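Twin-arginine translocation pathway signal (Rhodoferax ferrireducens, PDB 5IM2) binds benzoate in its pocket and probably delivers such carboxylate solutes to a TRAP transporter as a family 7 solute-binding protein. Local coordinates at residues A98-Q103 / D110-I115; V162-V167 / F263-N268. All blocks are in the same frame, centred on the assembly; numbering follows the deposited sequence.

Contact 1 of 2, residues A98-Q103 / D110-I115; sequences AQLYDQ and DIIWTI. With BEZ (benzoic acid), chain B.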
ATOM      1  N   ALA A  98      -4.820 -11.989   2.148  1.00 17.28           N
ATOM      2  CA  ALA A  98      -5.327 -11.592   3.450  1.00 20.61           C
ATOM      3  C   ALA A  98      -4.755 -12.425   4.588  1.00 18.69           C
ATOM      4  O   ALA A  98      -4.774 -11.971   5.741  1.00 24.95           O
ATOM      5  CB  ALA A  98      -6.844 -11.705   3.463  1.00 21.11           C
ATOM      6  N   GLN A  99      -4.282 -13.639   4.307  1.00 20.82           N
ATOM      7  CA  GLN A  99      -3.744 -14.539   5.327  1.00 15.92           C
ATOM      8  C   GLN A  99      -2.259 -14.327   5.630  1.00 18.31           C
ATOM      9  O   GLN A  99      -1.753 -14.937   6.580  1.00 17.55           O
ATOM     10  CB  GLN A  99      -4.005 -15.992   4.906  1.00 17.18           C
ATOM     11  CG  GLN A  99      -5.531 -16.358   4.923  1.00 27.61           C
ATOM     12  CD  GLN A  99      -5.915 -17.499   3.949  1.00 33.93           C
ATOM     13  OE1 GLN A  99      -5.064 -18.264   3.490  1.00 28.39           O
ATOM     14  NE2 GLN A  99      -7.213 -17.610   3.642  1.00 37.58           N
ATOM     15  N   LEU A 100      -1.559 -13.463   4.882  1.00 17.48           N
ATOM     16  CA  LEU A 100      -0.110 -13.301   5.071  1.00 14.88           C
ATOM     17  C   LEU A 100       0.230 -12.905   6.495  1.00 14.79           C
ATOM     18  O   LEU A 100       1.100 -13.519   7.133  1.00 18.29           O
ATOM     19  CB  LEU A 100       0.446 -12.274   4.083  1.00 17.91           C
ATOM     20  CG  LEU A 100       0.682 -12.823   2.673  1.00 18.78           C
ATOM     21  CD1 LEU A 100       0.856 -11.677   1.698  1.00 16.14           C
ATOM     22  CD2 LEU A 100       1.855 -13.810   2.565  1.00 20.79           C
ATOM     23  N   TYR A 101      -0.457 -11.892   7.026  1.00 17.23           N
ATOM     24  CA  TYR A 101      -0.113 -11.404   8.361  1.00 17.03           C
ATOM     25  C   TYR A 101      -0.169 -12.532   9.391  1.00 17.84           C
ATOM     26  O   TYR A 101       0.784 -12.738  10.145  1.00 20.95           O
ATOM     27  CB  TYR A 101      -1.023 -10.235   8.751  1.00 16.92           C
ATOM     28  CG  TYR A 101      -0.594  -9.561  10.020  1.00 19.36           C
ATOM     29  CD1 TYR A 101       0.360  -8.545  10.001  1.00 18.47           C
ATOM     30  CD2 TYR A 101      -1.102  -9.974  11.249  1.00 20.44           C
ATOM     31  CE1 TYR A 101       0.773  -7.952  11.173  1.00 22.13           C
ATOM     32  CE2 TYR A 101      -0.700  -9.383  12.425  1.00 17.13           C
ATOM     33  CZ  TYR A 101       0.241  -8.368  12.376  1.00 20.34           C
ATOM     34  OH  TYR A 101       0.640  -7.792  13.571  1.00 23.85           O
ATOM     35  N   ASP A 102      -1.253 -13.315   9.396  1.00 19.35           N
ATOM     36  CA  ASP A 102      -1.388 -14.417  10.345  1.00 17.35           C
ATOM     37  C   ASP A 102      -0.362 -15.519  10.117  1.00 19.56           C
ATOM     38  O   ASP A 102      -0.010 -16.230  11.070  1.00 21.63           O
ATOM     39  CB  ASP A 102      -2.809 -14.975  10.294  1.00 22.66           C
ATOM     40  CG  ASP A 102      -3.785 -14.085  11.023  1.00 35.84           C
ATOM     41  OD1 ASP A 102      -3.379 -13.553  12.079  1.00 41.48           O
ATOM     42  OD2 ASP A 102      -4.911 -13.869  10.523  1.00 38.60           O
ATOM     43  N   GLN A 103       0.122 -15.696   8.883  1.00 20.17           N
ATOM     44  CA  GLN A 103       1.174 -16.683   8.661  1.00 22.96           C
ATOM     45  C   GLN A 103       2.460 -16.294   9.378  1.00 19.84           C
ATOM     46  O   GLN A 103       3.166 -17.162   9.913  1.00 22.49           O
ATOM     47  CB  GLN A 103       1.458 -16.867   7.174  1.00 22.37           C
ATOM     48  CG  GLN A 103       0.376 -17.601   6.407  1.00 26.23           C
ATOM     49  CD  GLN A 103       0.597 -17.594   4.901  1.00 31.22           C
ATOM     50  OE1 GLN A 103       1.554 -16.991   4.388  1.00 27.64           O
ATOM     51  NE2 GLN A 103      -0.316 -18.243   4.175  1.00 30.12           N
ATOM     52  N   ASP A 110       8.520 -16.615   8.512  1.00 21.82           N
ATOM     53  CA  ASP A 110       9.153 -15.646   9.409  1.00 19.27           C
ATOM     54  C   ASP A 110       8.854 -14.187   9.070  1.00 17.95           C
ATOM     55  O   ASP A 110       8.704 -13.372   9.989  1.00 20.88           O
ATOM     56  CB  ASP A 110      10.669 -15.857   9.431  1.00 20.00           C
ATOM     57  CG  ASP A 110      11.041 -17.234   9.888  1.00 27.23           C
ATOM     58  OD1 ASP A 110      10.867 -17.494  11.105  1.00 31.10           O
ATOM     59  OD2 ASP A 110      11.486 -18.052   9.047  1.00 29.41           O
ATOM     60  N   ILE A 111       8.786 -13.812   7.790  1.00 20.53           N
ATOM     61  CA  ILE A 111       8.591 -12.419   7.394  1.00 19.10           C
ATOM     62  C   ILE A 111       7.593 -12.358   6.252  1.00 18.95           C
ATOM     63  O   ILE A 111       7.671 -13.145   5.301  1.00 18.41           O
ATOM     64  CB  ILE A 111       9.919 -11.741   6.969  1.00 16.16           C
ATOM     65  CG1 ILE A 111      10.902 -11.733   8.132  1.00 22.43           C
ATOM     66  CG2 ILE A 111       9.654 -10.343   6.444  1.00 20.11           C
ATOM     67  CD1 ILE A 111      12.317 -11.383   7.680  1.00 29.67           C
ATOM     68  N   ILE A 112       6.647 -11.420   6.346  1.00 16.52           N
ATOM     69  CA  ILE A 112       5.684 -11.162   5.283  1.00 20.26           C
ATOM     70  C   ILE A 112       5.666  -9.671   4.954  1.00 13.91           C
ATOM     71  O   ILE A 112       6.049  -8.820   5.765  1.00 14.60           O
ATOM     72  CB  ILE A 112       4.261 -11.685   5.640  1.00 17.60           C
ATOM     73  CG1 ILE A 112       3.688 -11.016   6.879  1.00 15.81           C
ATOM     74  CG2 ILE A 112       4.344 -13.167   5.872  1.00 17.13           C
ATOM     75  CD1 ILE A 112       2.861  -9.804   6.613  1.00 15.84           C
ATOM     76  N   TRP A 113       5.218  -9.361   3.724  1.00 13.00           N
ATOM     77  CA  TRP A 113       4.912  -8.003   3.289  1.00 13.93           C
ATOM     78  C   TRP A 113       3.501  -8.042   2.723  1.00 15.34           C
ATOM     79  O   TRP A 113       3.225  -8.827   1.797  1.00 14.41           O
ATOM     80  CB  TRP A 113       5.914  -7.513   2.233  1.00 15.96           C
ATOM     81  CG  TRP A 113       5.781  -6.105   1.741  1.00 13.14           C
ATOM     82  CD1 TRP A 113       6.356  -4.988   2.285  1.00 12.90           C
ATOM     83  CD2 TRP A 113       5.108  -5.674   0.558  1.00 13.02           C
ATOM     84  NE1 TRP A 113       6.051  -3.878   1.518  1.00 13.34           N
ATOM     85  CE2 TRP A 113       5.318  -4.279   0.441  1.00 15.04           C
ATOM     86  CE3 TRP A 113       4.352  -6.327  -0.422  1.00 14.82           C
ATOM     87  CZ2 TRP A 113       4.784  -3.524  -0.596  1.00 19.59           C
ATOM     88  CZ3 TRP A 113       3.824  -5.579  -1.445  1.00 13.87           C
ATOM     89  CH2 TRP A 113       4.056  -4.198  -1.538  1.00 16.43           C
ATOM     90  N   THR A 114       2.607  -7.268   3.320  1.00 13.91           N
ATOM     91  CA  THR A 114       1.192  -7.314   2.957  1.00 11.44           C
ATOM     92  C   THR A 114       0.552  -5.940   3.126  1.00 15.94           C
ATOM     93  O   THR A 114       1.146  -5.017   3.686  1.00 15.73           O
ATOM     94  CB  THR A 114       0.439  -8.366   3.795  1.00 18.93           C
ATOM     95  OG1 THR A 114      -0.813  -8.685   3.167  1.00 16.98           O
ATOM     96  CG2 THR A 114       0.186  -7.853   5.239  1.00 17.27           C
ATOM     97  N   ILE A 115      -0.669  -5.816   2.617  1.00 15.45           N
ATOM     98  CA  ILE A 115      -1.541  -4.680   2.904  1.00 21.76           C
ATOM     99  C   ILE A 115      -2.402  -5.033   4.120  1.00 16.50           C
ATOM    100  O   ILE A 115      -3.212  -5.983   4.036  1.00 13.98           O
ATOM    101  CB  ILE A 115      -2.414  -4.341   1.686  1.00 13.31           C
ATOM    102  CG1 ILE A 115      -1.526  -3.834   0.538  1.00 15.65           C
ATOM    103  CG2 ILE A 115      -3.496  -3.323   2.034  1.00 17.72           C
ATOM    104  CD1 ILE A 115      -2.228  -3.361  -0.745  1.00 15.85           C
TER
HETATM  105  C   BEZ B 401      -2.946  -3.023  -4.414  1.00 12.40           C
HETATM  106  O1  BEZ B 401      -3.647  -2.045  -4.806  1.00 13.97           O
HETATM  107  O2  BEZ B 401      -3.514  -4.033  -3.936  1.00 17.04           O
HETATM  108  C1  BEZ B 401      -1.454  -2.981  -4.556  1.00 13.02           C
HETATM  109  C2  BEZ B 401      -0.687  -4.053  -4.108  1.00 15.01           C
HETATM  110  C3  BEZ B 401       0.697  -4.006  -4.280  1.00 15.09           C
HETATM  111  C4  BEZ B 401       1.284  -2.896  -4.863  1.00 11.97           C
HETATM  112  C5  BEZ B 401       0.520  -1.824  -5.283  1.00 16.58           C
HETATM  113  C6  BEZ B 401      -0.870  -1.868  -5.127  1.00 16.22           C
HETATM  114  O   HOH W   1      -2.181 -10.151   5.064  1.00 17.30           O
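Ile112, on strand 111-114, packs under the first turn of helix 100-106 and meets both Leu100 and Tyr101. Its CB lies 4.2 Å from Leu100 CB. Beyond it the two branches part beneath the Leu100 carbonyl, CG2 coming within 3.5 Å of Leu100 O and CG1 lying nearly as close. CG1 sits between the backbone N and the carbonyl carbon (chi1 61°), which carries the tip, CD1, to 3.8 Å from Tyr101 CA. CD1 also approaches the Tyr101 ring obliquely; the hydroxyl of that ring is held by Asp159 and Thr160. Leu100 crosses Ile112 at a slant and runs past Thr114 in the opposite direction, its CD1 resting 3.7 Å from Trp113 O, an oxygen that accepts a hydrogen bond from Thr55. One water bridges helix and strand: it accepts from Tyr101 N at 3.1 Å and pairs with Thr114 OG1 at 2.8 Å. At the pocket end, Ile115 CD1 stands 3.5 Å from benzoate O2. Helix and strand thus meet through hydrocarbon without a direct hydrogen bond, and the water satisfies a buried main-chain N-H near the helix start.

Contact 2 of 2, residues V162-V167 / F263-N268; sequences VLALQV and FVLAMN. With BEZ (benzoic acid), chain B.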
ATOM      1  N   VAL A 162       7.131  -5.547  13.955  1.00 17.15           N
ATOM      2  CA  VAL A 162       7.039  -4.757  12.734  1.00 13.63           C
ATOM      3  C   VAL A 162       8.410  -4.205  12.381  1.00 18.21           C
ATOM      4  O   VAL A 162       9.058  -3.505  13.176  1.00 19.23           O
ATOM      5  CB  VAL A 162       5.995  -3.648  12.855  1.00 16.02           C
ATOM      6  CG1 VAL A 162       5.968  -2.747  11.604  1.00 15.23           C
ATOM      7  CG2 VAL A 162       4.616  -4.292  13.022  1.00 23.07           C
ATOM      8  N   LEU A 163       8.861  -4.554  11.187  1.00 19.38           N
ATOM      9  CA  LEU A 163      10.126  -4.087  10.663  1.00 18.81           C
ATOM     10  C   LEU A 163      10.005  -2.789   9.884  1.00 16.69           C
ATOM     11  O   LEU A 163      10.945  -1.993   9.909  1.00 18.89           O
ATOM     12  CB  LEU A 163      10.732  -5.163   9.756  1.00 22.27           C
ATOM     13  CG  LEU A 163      10.813  -6.568  10.343  1.00 17.76           C
ATOM     14  CD1 LEU A 163      11.537  -7.536   9.378  1.00 18.83           C
ATOM     15  CD2 LEU A 163      11.511  -6.600  11.689  1.00 22.65           C
ATOM     16  N   ALA A 164       8.890  -2.559   9.185  1.00 14.27           N
ATOM     17  CA  ALA A 164       8.695  -1.361   8.381  1.00 14.11           C
ATOM     18  C   ALA A 164       7.223  -1.199   8.056  1.00 16.92           C
ATOM     19  O   ALA A 164       6.449  -2.170   8.080  1.00 14.80           O
ATOM     20  CB  ALA A 164       9.539  -1.391   7.095  1.00 16.59           C
ATOM     21  N   LEU A 165       6.858   0.060   7.766  1.00 14.20           N
ATOM     22  CA  LEU A 165       5.515   0.502   7.394  1.00 12.78           C
ATOM     23  C   LEU A 165       5.650   1.519   6.270  1.00 16.94           C
ATOM     24  O   LEU A 165       6.526   2.381   6.342  1.00 19.08           O
ATOM     25  CB  LEU A 165       4.789   1.161   8.580  1.00 16.25           C
ATOM     26  CG  LEU A 165       4.404   0.209   9.689  1.00 16.82           C
ATOM     27  CD1 LEU A 165       4.285   1.010  10.982  1.00 19.46           C
ATOM     28  CD2 LEU A 165       3.089  -0.522   9.345  1.00 18.42           C
ATOM     29  N   GLN A 166       4.812   1.438   5.234  1.00 14.05           N
ATOM     30  CA  GLN A 166       4.985   2.325   4.084  1.00 13.64           C
ATOM     31  C   GLN A 166       3.712   2.391   3.250  1.00 13.90           C
ATOM     32  O   GLN A 166       2.735   1.674   3.500  1.00 16.43           O
ATOM     33  CB  GLN A 166       6.193   1.886   3.243  1.00 15.45           C
ATOM     34  CG  GLN A 166       6.255   0.394   2.935  1.00 16.99           C
ATOM     35  CD  GLN A 166       6.179   0.034   1.461  1.00 17.34           C
ATOM     36  OE1 GLN A 166       6.532  -1.058   1.081  1.00 18.05           O
ATOM     37  NE2 GLN A 166       5.682   0.917   0.651  1.00 14.58           N
ATOM     38  N   VAL A 167       3.709   3.350   2.330  1.00 12.74           N
ATOM     39  CA  VAL A 167       2.617   3.579   1.391  1.00 14.90           C
ATOM     40  C   VAL A 167       3.190   3.526  -0.024  1.00 13.30           C
ATOM     41  O   VAL A 167       4.409   3.548  -0.217  1.00 15.98           O
ATOM     42  CB  VAL A 167       1.889   4.910   1.636  1.00 14.30           C
ATOM     43  CG1 VAL A 167       1.361   4.942   3.064  1.00 13.95           C
ATOM     44  CG2 VAL A 167       2.820   6.094   1.319  1.00 15.42           C
ATOM     45  N   PHE A 263       1.221  -0.571   3.699  1.00 11.44           N
ATOM     46  CA  PHE A 263       1.853  -1.873   3.689  1.00 14.20           C
ATOM     47  C   PHE A 263       2.621  -2.049   4.982  1.00 15.31           C
ATOM     48  O   PHE A 263       3.164  -1.079   5.524  1.00 14.94           O
ATOM     49  CB  PHE A 263       2.852  -2.017   2.510  1.00 14.14           C
ATOM     50  CG  PHE A 263       2.230  -1.831   1.168  1.00 13.38           C
ATOM     51  CD1 PHE A 263       1.967  -0.571   0.690  1.00 15.00           C
ATOM     52  CD2 PHE A 263       1.876  -2.944   0.391  1.00 15.54           C
ATOM     53  CE1 PHE A 263       1.371  -0.410  -0.541  1.00 17.16           C
ATOM     54  CE2 PHE A 263       1.291  -2.782  -0.834  1.00 15.21           C
ATOM     55  CZ  PHE A 263       1.047  -1.495  -1.303  1.00 16.52           C
ATOM     56  N   VAL A 264       2.688  -3.292   5.440  1.00 14.64           N
ATOM     57  CA  VAL A 264       3.479  -3.663   6.606  1.00 11.59           C
ATOM     58  C   VAL A 264       4.455  -4.773   6.231  1.00 16.76           C
ATOM     59  O   VAL A 264       4.099  -5.731   5.530  1.00 14.64           O
ATOM     60  CB  VAL A 264       2.587  -4.085   7.790  1.00 16.62           C
ATOM     61  CG1 VAL A 264       1.804  -5.320   7.451  1.00 17.90           C
ATOM     62  CG2 VAL A 264       3.447  -4.279   9.032  1.00 15.38           C
ATOM     63  N   LEU A 265       5.710  -4.626   6.707  1.00 14.76           N
ATOM     64  CA  LEU A 265       6.729  -5.658   6.644  1.00 14.56           C
ATOM     65  C   LEU A 265       6.824  -6.167   8.071  1.00 14.83           C
ATOM     66  O   LEU A 265       7.317  -5.447   8.951  1.00 14.23           O
ATOM     67  CB  LEU A 265       8.072  -5.109   6.154  1.00 15.06           C
ATOM     68  CG  LEU A 265       9.244  -6.069   6.034  1.00 17.01           C
ATOM     69  CD1 LEU A 265       8.968  -7.079   4.924  1.00 16.31           C
ATOM     70  CD2 LEU A 265      10.501  -5.261   5.765  1.00 18.29           C
ATOM     71  N   ALA A 266       6.298  -7.359   8.307  1.00 14.51           N
ATOM     72  CA  ALA A 266       6.147  -7.902   9.648  1.00 17.99           C
ATOM     73  C   ALA A 266       6.892  -9.228   9.831  1.00 21.90           C
ATOM     74  O   ALA A 266       6.878 -10.095   8.943  1.00 17.53           O
ATOM     75  CB  ALA A 266       4.647  -8.096   9.953  1.00 16.58           C
ATOM     76  N   MET A 267       7.479  -9.413  11.020  1.00 19.59           N
ATOM     77  CA  MET A 267       8.244 -10.607  11.371  1.00 21.05           C
ATOM     78  C   MET A 267       7.612 -11.336  12.545  1.00 18.30           C
ATOM     79  O   MET A 267       7.070 -10.711  13.462  1.00 22.26           O
ATOM     80  CB  MET A 267       9.707 -10.222  11.710  1.00 18.38           C
ATOM     81  CG  MET A 267      10.608 -11.402  11.833  1.00 20.24           C
ATOM     82  SD  MET A 267      12.340 -10.925  11.995  1.00 26.38           S
ATOM     83  CE  MET A 267      13.039 -12.564  12.121  1.00 26.85           C
ATOM     84  N   ASN A 268       7.671 -12.668  12.510  1.00 17.47           N
ATOM     85  CA  ASN A 268       7.301 -13.479  13.661  1.00 18.89           C
ATOM     86  C   ASN A 268       8.098 -13.072  14.901  1.00 19.63           C
ATOM     87  O   ASN A 268       9.328 -13.029  14.874  1.00 22.78           O
ATOM     88  CB  ASN A 268       7.551 -14.955  13.332  1.00 22.05           C
ATOM     89  CG  ASN A 268       7.241 -15.864  14.473  1.00 24.02           C
ATOM     90  OD1 ASN A 268       8.143 -16.341  15.170  1.00 22.49           O
ATOM     91  ND2 ASN A 268       5.954 -16.140  14.680  1.00 22.54           N
TER
HETATM   92  C   BEZ B 401      -2.946  -3.023  -4.414  1.00 12.40           C
HETATM   93  O1  BEZ B 401      -3.647  -2.045  -4.806  1.00 13.97           O
HETATM   94  O2  BEZ B 401      -3.514  -4.033  -3.936  1.00 17.04           O
HETATM   95  C1  BEZ B 401      -1.454  -2.981  -4.556  1.00 13.02           C
HETATM   96  C2  BEZ B 401      -0.687  -4.053  -4.108  1.00 15.01           C
HETATM   97  C3  BEZ B 401       0.697  -4.006  -4.280  1.00 15.09           C
HETATM   98  C4  BEZ B 401       1.284  -2.896  -4.863  1.00 11.97           C
HETATM   99  C5  BEZ B 401       0.520  -1.824  -5.283  1.00 16.58           C
HETATM  100  C6  BEZ B 401      -0.870  -1.868  -5.127  1.00 16.22           C
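Strands 162-167 and 263-267 run antiparallel, their axes 4.6 Å apart at closest and 171° between directions. Gln166 and Phe263 form a hydrogen-bonded pair through both their N-H groups, with Phe263 N to Gln166 O at 2.7 Å; Leu165 and Val264 follow as a non-hydrogen-bonded pair. Leu265 N then meets Ala164 O almost straight, with 175° at the hydrogen. Next comes a classic beta bulge: Leu265 O accepts from Leu163 N at 2.9 Å, nearly along the C=O axis, and from Ala164 N at 3.3 Å on an in-plane lone pair. Val162, Leu165 and Val264 share one face, where Leu165 CD2 lies 3.8 Å from Val264 CG2, the two side chains alongside each other and helix 138-152 packed on Leu165. At the bulge, both methyls of Leu163 close over Met267 CB. On the other face Ala164 meets Leu265, and Gln166, bent at chi2, crosses Phe263 with amide and ring planes 26° apart, its NE2 4.0 Å from Phe263 CD1. That amide joins Trp113 NE1 through OE1 and Gln299 through NE2. The Phe263 ring, stacked with Trp113, has Gln166 O in plane at its edge; another stretch of rim meets benzoate, CE2 lying 3.7 Å from ligand C3. Replacing Phe263 by an alanine would probably take this edge away from the benzoate ring and leave the Trp113 ring without its stacking mate. Main-chain bonds thus set the register, while the pocket end offers benzoate a hydrocarbon edge; the ligand's carboxylate is instead held by Arg192 and Tyr118.

In the fold
From the N terminus, contact 1 comes first: six residues separate its segments, and it folds helix 100-106 back onto strand 111-114. Contact 2 opens only after that loop has closed and spans 95 residues, among them most strands of the second sheet, before strand 262-267 returns beside strand 161-167. The two are therefore in series, neither nested nor crossing. They meet in the five-stranded sheet, where strand 262-267 lies between 111-114 and 161-167, and their centres are about 9 Å apart. Asp110 O and Asn268 N, 2.8 Å apart, probably bond at one end. Toward the opposite end both contacts reach benzoate, so each links this sheet to the pocket.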